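Local coordinates for protein polyketide Synthase III (Ectocarpus siliculosus, PDB 4B0N) that probably acts as a type III polyketide synthase of the chalcone synthase family, an acyltransferase linked to phlorotannin monomer biosynthesis, at residues V136-R141 against L174-L178; E152-K156 against K214-M218; N270-L274 against A308-D312; D354-V358 against F372-V377; G391-A397 against I409-Q413. All coordinates share one frame; numbering follows the deposited sequence.

Contact 1 of 5, residues V136-R141 against L174-L178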
# COMPACT_ATOMS: atom_id res chain seq x y z
N VAL A 136 -4.35 -3.71 -16.94
CA VAL A 136 -3.02 -3.79 -16.35
C VAL A 136 -2.14 -4.79 -17.11
O VAL A 136 -0.95 -4.54 -17.31
CB VAL A 136 -3.06 -4.18 -14.85
CG1 VAL A 136 -1.68 -4.05 -14.23
CG2 VAL A 136 -4.03 -3.30 -14.10
N SER A 137 -2.74 -5.89 -17.55
CA SER A 137 -2.02 -6.96 -18.26
C SER A 137 -1.27 -6.50 -19.51
O SER A 137 -0.08 -6.77 -19.64
CB SER A 137 -2.96 -8.13 -18.60
OG SER A 137 -3.23 -8.93 -17.46
N ASP A 138 -1.95 -5.80 -20.42
CA ASP A 138 -1.32 -5.40 -21.68
C ASP A 138 -0.45 -4.15 -21.54
O ASP A 138 0.46 -3.94 -22.35
CB ASP A 138 -2.35 -5.28 -22.82
CG ASP A 138 -2.87 -3.86 -23.01
OD1 ASP A 138 -3.46 -3.30 -22.07
OD2 ASP A 138 -2.67 -3.31 -24.12
N VAL A 139 -0.73 -3.34 -20.53
CA VAL A 139 0.12 -2.18 -20.22
C VAL A 139 1.46 -2.69 -19.69
O VAL A 139 2.52 -2.21 -20.11
CB VAL A 139 -0.56 -1.20 -19.23
CG1 VAL A 139 0.38 -0.07 -18.85
CG2 VAL A 139 -1.83 -0.61 -19.84
N ALA A 140 1.41 -3.67 -18.79
CA ALA A 140 2.61 -4.32 -18.28
C ALA A 140 3.37 -5.07 -19.37
O ALA A 140 4.60 -5.03 -19.42
CB ALA A 140 2.27 -5.26 -17.13
N ARG A 141 2.63 -5.75 -20.25
CA ARG A 141 3.23 -6.48 -21.37
C ARG A 141 3.99 -5.56 -22.31
O ARG A 141 5.11 -5.87 -22.71
CB ARG A 141 2.18 -7.25 -22.16
CG ARG A 141 1.88 -8.64 -21.63
CD ARG A 141 1.21 -9.50 -22.69
NE ARG A 141 0.17 -10.34 -22.11
CZ ARG A 141 -1.13 -10.02 -22.05
NH1 ARG A 141 -1.57 -8.87 -22.55
NH2 ARG A 141 -1.99 -10.87 -21.50
N LEU A 174 -1.35 -10.50 -12.27
CA LEU A 174 -0.25 -10.25 -13.21
C LEU A 174 0.78 -11.37 -13.26
O LEU A 174 1.42 -11.58 -14.29
CB LEU A 174 0.44 -8.93 -12.87
CG LEU A 174 -0.34 -7.65 -13.16
CD1 LEU A 174 0.37 -6.47 -12.51
CD2 LEU A 174 -0.52 -7.43 -14.65
N ILE A 175 0.97 -12.06 -12.14
CA ILE A 175 1.85 -13.23 -12.10
C ILE A 175 1.20 -14.38 -12.87
O ILE A 175 1.89 -15.16 -13.53
CB ILE A 175 2.21 -13.66 -10.66
CG1 ILE A 175 2.71 -12.47 -9.84
CG2 ILE A 175 3.27 -14.75 -10.67
CD1 ILE A 175 2.68 -12.68 -8.35
N LYS A 176 -0.12 -14.47 -12.79
CA LYS A 176 -0.88 -15.45 -13.57
C LYS A 176 -0.85 -15.12 -15.06
O LYS A 176 -0.42 -15.95 -15.87
CB LYS A 176 -2.32 -15.54 -13.08
CG LYS A 176 -2.60 -16.71 -12.16
CD LYS A 176 -4.09 -16.99 -12.06
CE LYS A 176 -4.34 -18.44 -11.70
NZ LYS A 176 -5.78 -18.81 -11.80
N ASN A 177 -1.29 -13.91 -15.39
CA ASN A 177 -1.45 -13.48 -16.78
C ASN A 177 -0.16 -13.40 -17.59
O ASN A 177 -0.07 -13.95 -18.69
CB ASN A 177 -2.20 -12.14 -16.85
CG ASN A 177 -3.70 -12.30 -16.68
OD1 ASN A 177 -4.17 -12.96 -15.74
ND2 ASN A 177 -4.47 -11.70 -17.58
N LEU A 178 0.84 -12.71 -17.05
CA LEU A 178 2.10 -12.53 -17.75
C LEU A 178 3.04 -13.71 -17.57
O LEU A 178 4.05 -13.82 -18.28
CB LEU A 178 2.78 -11.22 -17.33
CG LEU A 178 2.39 -9.96 -18.12
CD1 LEU A 178 0.98 -9.50 -17.79
CD2 LEU A 178 3.39 -8.84 -17.87

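Contact 2 of 5, residues E152-K156 against K214-M218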
# COMPACT_ATOMS: atom_id res chain seq x y z
N GLU A 152 10.33 -12.86 -17.55
CA GLU A 152 11.19 -13.55 -16.59
C GLU A 152 12.06 -12.58 -15.79
O GLU A 152 12.34 -12.81 -14.62
CB GLU A 152 12.10 -14.56 -17.31
CG GLU A 152 11.41 -15.82 -17.82
CD GLU A 152 10.78 -15.64 -19.19
OE1 GLU A 152 11.47 -15.19 -20.13
OE2 GLU A 152 9.58 -15.96 -19.33
N ASP A 153 12.48 -11.50 -16.44
CA ASP A 153 13.48 -10.58 -15.88
C ASP A 153 12.95 -9.65 -14.79
O ASP A 153 13.72 -8.95 -14.13
CB ASP A 153 14.13 -9.75 -17.00
CG ASP A 153 14.57 -10.61 -18.19
OD1 ASP A 153 15.09 -11.72 -17.98
OD2 ASP A 153 14.40 -10.14 -19.34
N ILE A 154 11.63 -9.64 -14.60
CA ILE A 154 11.02 -8.84 -13.55
C ILE A 154 11.17 -9.54 -12.20
O ILE A 154 10.76 -10.70 -12.05
CB ILE A 154 9.53 -8.53 -13.86
CG1 ILE A 154 9.40 -7.77 -15.19
CG2 ILE A 154 8.86 -7.77 -12.71
CD1 ILE A 154 10.16 -6.46 -15.28
N SER A 155 11.77 -8.84 -11.24
CA SER A 155 12.01 -9.38 -9.90
C SER A 155 11.07 -8.78 -8.86
O SER A 155 10.75 -9.41 -7.85
CB SER A 155 13.46 -9.12 -9.48
OG SER A 155 14.37 -9.67 -10.40
N LYS A 156 10.64 -7.54 -9.11
CA LYS A 156 9.79 -6.80 -8.19
C LYS A 156 8.57 -6.24 -8.91
O LYS A 156 8.68 -5.69 -10.01
CB LYS A 156 10.58 -5.67 -7.53
CG LYS A 156 9.99 -5.20 -6.21
CD LYS A 156 10.34 -3.75 -5.93
CE LYS A 156 9.88 -3.36 -4.53
NZ LYS A 156 9.77 -1.88 -4.38
N LYS A 214 19.14 -6.17 -11.20
CA LYS A 214 17.74 -6.60 -11.16
C LYS A 214 16.76 -5.57 -11.73
O LYS A 214 17.12 -4.41 -11.96
CB LYS A 214 17.36 -7.06 -9.75
CG LYS A 214 18.28 -8.14 -9.19
CD LYS A 214 17.63 -8.97 -8.10
CE LYS A 214 18.48 -10.19 -7.79
NZ LYS A 214 17.76 -11.20 -6.96
N TYR A 215 15.52 -6.00 -11.96
CA TYR A 215 14.51 -5.18 -12.63
C TYR A 215 13.18 -5.14 -11.88
O TYR A 215 12.68 -6.18 -11.43
CB TYR A 215 14.29 -5.68 -14.06
CG TYR A 215 15.48 -5.53 -14.97
CD1 TYR A 215 15.79 -4.30 -15.55
CD2 TYR A 215 16.30 -6.62 -15.27
CE1 TYR A 215 16.88 -4.15 -16.39
CE2 TYR A 215 17.40 -6.48 -16.11
CZ TYR A 215 17.68 -5.25 -16.67
OH TYR A 215 18.76 -5.09 -17.50
N ALA A 216 12.60 -3.94 -11.77
CA ALA A 216 11.35 -3.74 -11.05
C ALA A 216 10.29 -3.10 -11.94
O ALA A 216 10.60 -2.24 -12.76
CB ALA A 216 11.59 -2.89 -9.81
N LEU A 217 9.04 -3.53 -11.76
CA LEU A 217 7.91 -3.03 -12.55
C LEU A 217 6.91 -2.30 -11.66
O LEU A 217 6.31 -2.88 -10.76
CB LEU A 217 7.24 -4.19 -13.30
CG LEU A 217 5.95 -3.99 -14.11
CD1 LEU A 217 6.15 -3.02 -15.27
CD2 LEU A 217 5.43 -5.33 -14.60
N MET A 218 6.73 -1.01 -11.94
CA MET A 218 5.79 -0.18 -11.18
C MET A 218 4.58 0.15 -12.05
O MET A 218 4.73 0.70 -13.15
CB MET A 218 6.48 1.10 -10.69
CG MET A 218 5.69 1.89 -9.66
SD MET A 218 4.55 3.09 -10.39
CE MET A 218 5.68 4.41 -10.83
O HOH W 1 15.84 -8.67 -12.29

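Contact 3 of 5, residues N270-L274 against A308-D312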
# COMPACT_ATOMS: atom_id res chain seq x y z
N ASN A 270 14.63 11.98 -5.20
CA ASN A 270 13.23 12.18 -4.85
C ASN A 270 13.10 13.10 -3.64
O ASN A 270 13.96 13.11 -2.76
CB ASN A 270 12.52 10.84 -4.60
CG ASN A 270 13.29 9.93 -3.66
OD1 ASN A 270 13.36 10.16 -2.45
ND2 ASN A 270 13.86 8.86 -4.21
N HIS A 271 12.03 13.89 -3.62
CA HIS A 271 11.79 14.85 -2.55
C HIS A 271 10.35 14.87 -2.16
O HIS A 271 9.46 14.69 -3.00
CB HIS A 271 12.27 16.24 -2.96
CG HIS A 271 12.37 17.22 -1.81
ND1 HIS A 271 13.19 17.02 -0.76
CD2 HIS A 271 11.72 18.43 -1.58
CE1 HIS A 271 13.07 18.05 0.10
NE2 HIS A 271 12.17 18.92 -0.41
N ALA A 272 10.10 15.07 -0.87
CA ALA A 272 8.75 15.17 -0.32
C ALA A 272 8.65 16.37 0.62
O ALA A 272 9.66 16.90 1.08
CB ALA A 272 8.38 13.89 0.40
N TRP A 273 7.42 16.81 0.88
CA TRP A 273 7.15 17.86 1.86
C TRP A 273 5.70 17.94 2.21
O TRP A 273 4.85 18.15 1.34
CB TRP A 273 7.65 19.22 1.39
CG TRP A 273 7.66 20.24 2.50
CD1 TRP A 273 6.73 21.25 2.74
CD2 TRP A 273 8.63 20.36 3.60
NE1 TRP A 273 7.06 21.97 3.86
CE2 TRP A 273 8.19 21.49 4.42
CE3 TRP A 273 9.79 19.67 3.96
CZ2 TRP A 273 8.88 21.89 5.55
CZ3 TRP A 273 10.48 20.09 5.10
CH2 TRP A 273 10.04 21.18 5.87
N LEU A 274 5.40 17.78 3.50
CA LEU A 274 4.04 17.94 4.02
C LEU A 274 3.81 19.40 4.41
O LEU A 274 4.59 19.99 5.16
CB LEU A 274 3.82 17.03 5.23
CG LEU A 274 2.47 16.34 5.45
CD1 LEU A 274 2.52 15.51 6.72
CD2 LEU A 274 1.30 17.32 5.52
N ALA A 308 6.44 26.72 -4.23
CA ALA A 308 7.77 27.34 -4.32
C ALA A 308 8.74 26.68 -3.34
O ALA A 308 9.82 26.25 -3.74
CB ALA A 308 7.68 28.84 -4.07
N PHE A 309 8.33 26.58 -2.08
CA PHE A 309 9.17 26.01 -1.02
C PHE A 309 9.58 24.56 -1.30
O PHE A 309 10.69 24.15 -0.95
CB PHE A 309 8.46 26.10 0.34
CG PHE A 309 9.34 25.72 1.51
CD1 PHE A 309 10.23 26.64 2.05
CD2 PHE A 309 9.27 24.45 2.07
CE1 PHE A 309 11.05 26.29 3.13
CE2 PHE A 309 10.08 24.10 3.14
CZ PHE A 309 10.97 25.02 3.67
N PHE A 310 8.69 23.81 -1.93
CA PHE A 310 8.96 22.42 -2.31
C PHE A 310 9.96 22.31 -3.46
O PHE A 310 10.93 21.55 -3.38
CB PHE A 310 7.65 21.68 -2.64
CG PHE A 310 7.85 20.37 -3.36
CD1 PHE A 310 8.33 19.25 -2.68
CD2 PHE A 310 7.55 20.26 -4.71
CE1 PHE A 310 8.51 18.05 -3.35
CE2 PHE A 310 7.73 19.05 -5.38
CZ PHE A 310 8.21 17.95 -4.70
N ALA A 311 9.71 23.06 -4.53
CA ALA A 311 10.52 22.99 -5.75
C ALA A 311 11.88 23.66 -5.59
O ALA A 311 12.89 23.14 -6.09
CB ALA A 311 9.77 23.56 -6.93
N ASP A 312 11.91 24.80 -4.91
CA ASP A 312 13.18 25.47 -4.59
C ASP A 312 13.97 24.67 -3.56
O ASP A 312 15.20 24.75 -3.52
CB ASP A 312 12.93 26.90 -4.09
CG ASP A 312 12.54 27.86 -5.21
OD1 ASP A 312 13.06 27.72 -6.34
OD2 ASP A 312 11.72 28.76 -4.94
O HOH W 2 11.43 21.77 0.98

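Contact 4 of 5, residues D354-V358 against F372-V377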
# COMPACT_ATOMS: atom_id res chain seq x y z
N ASP A 354 2.25 20.07 -21.91
CA ASP A 354 2.04 18.62 -21.78
C ASP A 354 0.93 18.32 -20.79
O ASP A 354 0.12 17.42 -21.01
CB ASP A 354 3.33 17.93 -21.33
CG ASP A 354 4.46 18.06 -22.34
OD1 ASP A 354 4.22 17.86 -23.55
OD2 ASP A 354 5.60 18.36 -21.92
N SER A 355 0.90 19.08 -19.69
CA SER A 355 -0.08 18.87 -18.61
C SER A 355 -1.51 19.20 -19.05
O SER A 355 -2.45 18.51 -18.64
CB SER A 355 0.30 19.70 -17.38
OG SER A 355 1.63 19.42 -16.96
N TRP A 356 -1.66 20.23 -19.88
CA TRP A 356 -2.96 20.58 -20.44
C TRP A 356 -3.43 19.55 -21.43
O TRP A 356 -4.61 19.22 -21.48
CB TRP A 356 -2.91 21.95 -21.12
CG TRP A 356 -2.77 23.10 -20.16
CD1 TRP A 356 -1.68 23.95 -20.00
CD2 TRP A 356 -3.76 23.58 -19.18
NE1 TRP A 356 -1.92 24.89 -19.03
CE2 TRP A 356 -3.15 24.73 -18.50
CE3 TRP A 356 -5.05 23.19 -18.82
CZ2 TRP A 356 -3.80 25.43 -17.50
CZ3 TRP A 356 -5.70 23.91 -17.81
CH2 TRP A 356 -5.10 25.00 -17.17
N ALA A 357 -2.48 19.03 -22.21
CA ALA A 357 -2.76 18.03 -23.24
C ALA A 357 -3.31 16.72 -22.65
O ALA A 357 -4.27 16.15 -23.18
CB ALA A 357 -1.52 17.77 -24.08
N VAL A 358 -2.69 16.26 -21.56
CA VAL A 358 -3.14 15.05 -20.88
C VAL A 358 -4.54 15.28 -20.31
O VAL A 358 -5.45 14.49 -20.55
CB VAL A 358 -2.15 14.61 -19.79
CG1 VAL A 358 -2.77 13.60 -18.83
CG2 VAL A 358 -0.90 14.02 -20.43
N PHE A 372 1.51 9.91 -17.66
CA PHE A 372 1.03 10.28 -18.99
C PHE A 372 1.75 11.55 -19.48
O PHE A 372 2.23 11.58 -20.62
CB PHE A 372 -0.49 10.48 -18.99
CG PHE A 372 -1.27 9.20 -19.18
CD1 PHE A 372 -1.38 8.28 -18.15
CD2 PHE A 372 -1.92 8.94 -20.38
CE1 PHE A 372 -2.10 7.11 -18.32
CE2 PHE A 372 -2.65 7.77 -20.55
CZ PHE A 372 -2.74 6.85 -19.52
N VAL A 373 1.82 12.57 -18.63
CA VAL A 373 2.55 13.80 -18.93
C VAL A 373 4.02 13.48 -19.16
O VAL A 373 4.61 13.89 -20.16
CB VAL A 373 2.44 14.84 -17.78
CG1 VAL A 373 3.19 16.12 -18.14
CG2 VAL A 373 0.99 15.14 -17.46
N LEU A 374 4.60 12.72 -18.24
CA LEU A 374 5.98 12.27 -18.32
C LEU A 374 6.24 11.53 -19.64
O LEU A 374 7.24 11.78 -20.31
CB LEU A 374 6.30 11.38 -17.11
CG LEU A 374 7.73 11.05 -16.65
CD1 LEU A 374 8.21 9.74 -17.26
CD2 LEU A 374 8.73 12.19 -16.89
N SER A 375 5.31 10.65 -20.01
CA SER A 375 5.40 9.89 -21.26
C SER A 375 4.90 10.71 -22.46
O SER A 375 4.35 10.15 -23.41
CB SER A 375 4.65 8.56 -21.17
OG SER A 375 4.78 7.81 -22.36
N ARG A 376 5.09 12.02 -22.39
CA ARG A 376 4.90 12.91 -23.52
C ARG A 376 6.24 13.59 -23.78
O ARG A 376 6.63 13.80 -24.93
CB ARG A 376 3.83 13.96 -23.24
CG ARG A 376 2.41 13.46 -23.39
CD ARG A 376 1.43 14.62 -23.26
NE ARG A 376 1.70 15.69 -24.22
CZ ARG A 376 1.21 15.75 -25.45
NH1 ARG A 376 0.40 14.79 -25.90
NH2 ARG A 376 1.52 16.77 -26.24
N VAL A 377 6.92 13.93 -22.68
CA VAL A 377 8.25 14.52 -22.70
C VAL A 377 9.25 13.52 -23.29
O VAL A 377 10.12 13.89 -24.09
CB VAL A 377 8.69 14.93 -21.28
CG1 VAL A 377 10.15 15.37 -21.26
CG2 VAL A 377 7.80 16.05 -20.75

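Contact 5 of 5, residues G391-A397 against I409-Q413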
# COMPACT_ATOMS: atom_id res chain seq x y z
N GLY A 391 18.80 17.00 -26.46
CA GLY A 391 17.62 16.61 -25.68
C GLY A 391 17.50 17.37 -24.37
O GLY A 391 18.32 18.24 -24.07
N TYR A 392 16.46 17.04 -23.60
CA TYR A 392 16.24 17.62 -22.29
C TYR A 392 17.33 17.18 -21.31
O TYR A 392 17.63 16.00 -21.21
CB TYR A 392 14.87 17.21 -21.74
CG TYR A 392 13.68 17.72 -22.53
CD1 TYR A 392 13.31 19.06 -22.48
CD2 TYR A 392 12.91 16.85 -23.30
CE1 TYR A 392 12.21 19.53 -23.20
CE2 TYR A 392 11.81 17.31 -24.02
CZ TYR A 392 11.47 18.65 -23.96
OH TYR A 392 10.38 19.10 -24.68
N GLN A 393 17.91 18.15 -20.60
CA GLN A 393 19.01 17.89 -19.67
C GLN A 393 18.55 17.67 -18.23
O GLN A 393 19.11 16.84 -17.52
CB GLN A 393 20.04 19.02 -19.72
CG GLN A 393 20.82 19.12 -21.03
CD GLN A 393 21.92 18.08 -21.16
OE1 GLN A 393 22.57 17.72 -20.18
NE2 GLN A 393 22.14 17.61 -22.38
N THR A 394 17.54 18.43 -17.81
CA THR A 394 17.06 18.40 -16.43
C THR A 394 15.56 18.70 -16.36
O THR A 394 15.10 19.71 -16.87
CB THR A 394 17.80 19.43 -15.55
OG1 THR A 394 19.22 19.24 -15.67
CG2 THR A 394 17.40 19.30 -14.09
N GLY A 395 14.81 17.80 -15.71
CA GLY A 395 13.37 18.00 -15.51
C GLY A 395 12.86 17.56 -14.15
O GLY A 395 13.48 16.74 -13.47
N MET A 396 11.71 18.11 -13.75
CA MET A 396 11.06 17.74 -12.49
C MET A 396 9.59 17.36 -12.64
O MET A 396 8.78 18.13 -13.17
CB MET A 396 11.20 18.85 -11.45
CG MET A 396 10.74 18.42 -10.06
SD MET A 396 10.32 19.79 -8.98
CE MET A 396 11.93 20.57 -8.77
N ALA A 397 9.25 16.17 -12.16
CA ALA A 397 7.87 15.71 -12.12
C ALA A 397 7.38 15.69 -10.68
O ALA A 397 8.03 15.11 -9.81
CB ALA A 397 7.75 14.33 -12.74
N ILE A 409 10.02 14.02 -8.23
CA ILE A 409 11.24 13.32 -8.65
C ILE A 409 12.06 14.21 -9.60
O ILE A 409 11.51 15.07 -10.29
CB ILE A 409 10.94 11.97 -9.34
CG1 ILE A 409 9.87 12.13 -10.43
CG2 ILE A 409 10.54 10.92 -8.31
CD1 ILE A 409 9.91 11.06 -11.51
N LEU A 410 13.37 14.00 -9.61
CA LEU A 410 14.28 14.78 -10.44
C LEU A 410 14.98 13.92 -11.47
O LEU A 410 15.64 12.93 -11.12
CB LEU A 410 15.31 15.53 -9.57
CG LEU A 410 16.41 16.38 -10.23
CD1 LEU A 410 15.84 17.46 -11.13
CD2 LEU A 410 17.31 16.99 -9.17
N LEU A 411 14.84 14.30 -12.73
CA LEU A 411 15.47 13.59 -13.84
C LEU A 411 16.59 14.43 -14.43
O LEU A 411 16.36 15.54 -14.92
CB LEU A 411 14.45 13.23 -14.93
CG LEU A 411 13.39 12.19 -14.59
CD1 LEU A 411 12.17 12.86 -13.98
CD2 LEU A 411 13.00 11.42 -15.85
N ARG A 412 17.81 13.90 -14.37
CA ARG A 412 18.97 14.53 -15.00
C ARG A 412 19.67 13.54 -15.92
O ARG A 412 19.58 12.33 -15.72
CB ARG A 412 19.94 15.09 -13.96
CG ARG A 412 19.38 16.23 -13.12
CD ARG A 412 20.44 16.79 -12.19
NE ARG A 412 21.33 17.74 -12.87
CZ ARG A 412 22.48 18.18 -12.37
NH1 ARG A 412 22.92 17.76 -11.19
NH2 ARG A 412 23.21 19.04 -13.06
N GLN A 413 20.37 14.08 -16.91
CA GLN A 413 21.01 13.29 -17.95
C GLN A 413 22.38 12.74 -17.51
O GLN A 413 23.15 13.43 -16.84
CB GLN A 413 21.15 14.12 -19.23
CG GLN A 413 21.42 13.30 -20.49
CD GLN A 413 21.04 14.04 -21.76
OE1 GLN A 413 21.85 14.14 -22.69
NE2 GLN A 413 19.83 14.57 -21.81

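Contact 1 of 5, residues V136-R141 against L174-L178
Leu-174 sets both of its methyls against one methyl of Val-136. CD1 and CD2 of Leu-174 each lie 3.6 Å from Val-136 CG1, and the two side chains cross at about a right angle. Val-136 CG1 is presented to them because it stands anti to the backbone N (chi1 -171°). Leu-174 CD2 also reaches the helix backbone, 3.9 Å from Ser-137 CA. Leu-178 uses its branched end one turn further on. Its CD2 meets Ala-140 CB at 3.8 Å, and its CD1 lies 3.5 Å from Ser-137 O. Its CG touches the aliphatic stem of the arginine, 3.8 Å from Arg-141 CG, the two side chains crossing at a slant. An alanine in place of Leu-178 would probably open a gap beside Ala-140 and set the Arg-141 stem free to turn. Ser-137 OG is held within its own helix by a hydrogen bond to Val-133 O. Strand 215-223 lies against both helices, with Ile-219 touching Val-136, Ala-140 and Leu-174. This is apolar helix-to-helix packing in an outer helical layer over the N-terminal sheet, as in the layered alpha-beta-alpha-beta-alpha thiolase fold.

Contact 2 of 5, residues E152-K156 against K214-M218
Two parallel strands meet here, with Lys-156 paired to Ala-216 near the N-terminal ends of strands 154-161 and 215-223 in the N-terminal sheet. The short segments are strongly splayed, at 71° to each other. Two straight backbone bonds carry the pairing. Ser-155 N donates to Tyr-215 O at 2.8 Å, nearly along the C=O axis. Leu-217 N donates to Lys-156 O at 2.8 Å, tilted somewhat from the carbonyl plane. Tyr-215 O also takes a weak second bond from Lys-156 N. Where the strands part, a water joins them. It donates to Asp-153 O, accepts from Tyr-215 N at 2.7 Å, and is hydrogen-bonded to Ser-155 OG.

The side chains add packing beside the backbone bonds. Lys-156 CB lies 3.7 Å from Ala-216 CB, while the rest of the lysine runs on, extended, to a hydrogen bond from NZ to Asn-203 O. Ile-154 CG2 stands anti to the backbone N and meets Leu-217 CB at 4.0 Å, the two side chains crossing at a slant. Asp-153 O sits at the edge of the Tyr-215 ring, 3.3 Å from Tyr-215 CB. The chemistry is thus mainly that of the backbone: direct bonds hold the strands where they lie close, and the water satisfies Tyr-215 N and Asp-153 O where they diverge.

Contact 3 of 5, residues N270-L274 against A308-D312
Phe-309 turns an edge of its ring onto a face of the Trp-273 indole. Phe-309 CE2 stands over that face toward its rim, 3.5 Å from both Trp-273 CE2 and Trp-273 CZ2. The planes are 57° apart, so the pair is oblique, neither a stack nor a T-shape. Phe-310, the next residue of the helix, packs on His-271 and Trp-273. Its CE1 lies 3.5 Å from His-271 O, which approaches the edge of the phenyl ring near its plane. Phe-310 CD1 lies 3.7 Å from His-271 CD2 and 4.1 Å from Trp-273 CB. The His-271 and Phe-310 rings are near parallel, at 22°, but they are slid so far apart that they barely overlap.

A water completes this first shell. It is hydrogen-bonded to His-271 NE2 at 3.3 Å, in the imidazole plane, and donates to Phe-309 O at 3.2 Å. The same water lies over the indole face that Phe-309 covers.

Further out, Phe-398 and Ala-406 pack against Phe-310, and Phe-314 meets the His-271 ring. Arg-202 hydrogen-bonds to His-271 O and also touches Ala-272, whose CB points away from the helix. Trp-273 and Leu-274 also pack on Arg-182 and Ile-175 of the second subunit. The whole is an aromatic helix-on-sheet interface: segment 308-312 of helix 299-316 runs nearly antiparallel to segment 270-274 of strand 265-274, which is outermost in the C-terminal sheet within its chain. Such an outer helix layer, beside the dimer interface, fits the thiolase fold.

Contact 4 of 5, residues D354-V358 against F372-V377
Arg-376 leaves its helix with CG anti to its carbonyl carbon (chi1 -80°) and then bends at chi3 (56°), which brings its guanidinium across Asp-354 and Ala-357. Asp-354 CG is likewise anti to its carbonyl carbon, which turns the carboxylate toward the same side. Arg-376 NE and Asp-354 OD1 form a long salt bridge of 3.4 Å, a weak hydrogen bond. OD1 comes in at the guanidinium edge, in its plane, although the carboxylate itself is turned well out of that plane. Ala-357 CB covers one guanidinium face over its centre, 3.7 Å from Arg-376 CZ. Arg-376 CD rests on a methyl, 3.7 Å from Val-358 CG2. A leucine in place of Arg-376 would probably leave Asp-354 OD1 without this charged mate and uncover Ala-357.

The apolar part of the contact is centred on Val-358 and Val-373. Val-358 CG2 lies 3.7 Å from Val-373 CG2, and the two side chains cross at about a right angle. Val-358 CG2 also meets Phe-372 CB at 3.8 Å. Val-373 CG1 turns the other way, to Asp-354 CB at 3.7 Å.

Asp-354 has a second charged partner, since its OD2 makes a salt bridge to Arg-380. Ser-355 OG is hydrogen-bonded to Val-330 O. Val-373 touches Cys-329 of strand 327-330, and Phe-372 touches Ile-50 of strand 42-51. Helix 369-385 thus lies between the two sheets and packs on helix 353-362, their segments 372-377 and 354-358 crossing at 125°; a helix so buried is characteristic of the central layer of the thiolase fold.

Contact 5 of 5, residues G391-A397 against I409-Q413
Antiparallel strands pair in register from Thr-394 with Arg-412 to Ala-397 with Ile-409, and the bonds between Gly-395 and Leu-411 are 2.9 Å both ways, N to O. Ile-409 and Ala-397 are joined in the same double fashion. Gln-413 N extends the series with a more bent bond to Gln-393 O, 3.1 Å.

On one face Thr-394 and Arg-412 lie side by side, pointing the same way. Thr-394 CG2 is 3.8 Å from Arg-412 CG and 3.8 Å from Leu-410 CD1. That leucine methyl also comes within 3.4 Å of Gly-395 O. On the other face Ala-397 CB meets Ile-409 CG1 at 3.8 Å; CG1 stands between the backbone N and the carbonyl carbon (chi1 50°), which turns it to the neighbouring strand. Gln-413 runs out extended, and its NE2 lies 2.7 Å from Tyr-392 O.

Met-396 and Leu-410 pack on Phe-314 of helix 299-316, while Leu-411 packs on Phe-378 of helix 369-385. The arrangement is a beta hairpin inside the C-terminal sheet, sandwiched between helix layers as in the thiolase fold.

In the fold
Contact 1 closes the loop from helix 121-146 to helix 170-177. Contact 2 opens inside that loop and closes beyond it at strand 215-223, so the two cross. They touch where Ala-140 packs on Leu-217, and together they tie outer helices to the N-terminal sheet. The C-terminal half follows in series. Contact 3 joins strand 265-274 to helix 299-316, contact 4 pairs two helices, and contact 5 closes the hairpin near the C terminus. Contact 5 touches both others, through Met-396 on Ala-311 and Tyr-392 on Val-377. Contacts 1 and 3 lie about 34 Å apart between centres, yet each segment pair also reaches the second subunit.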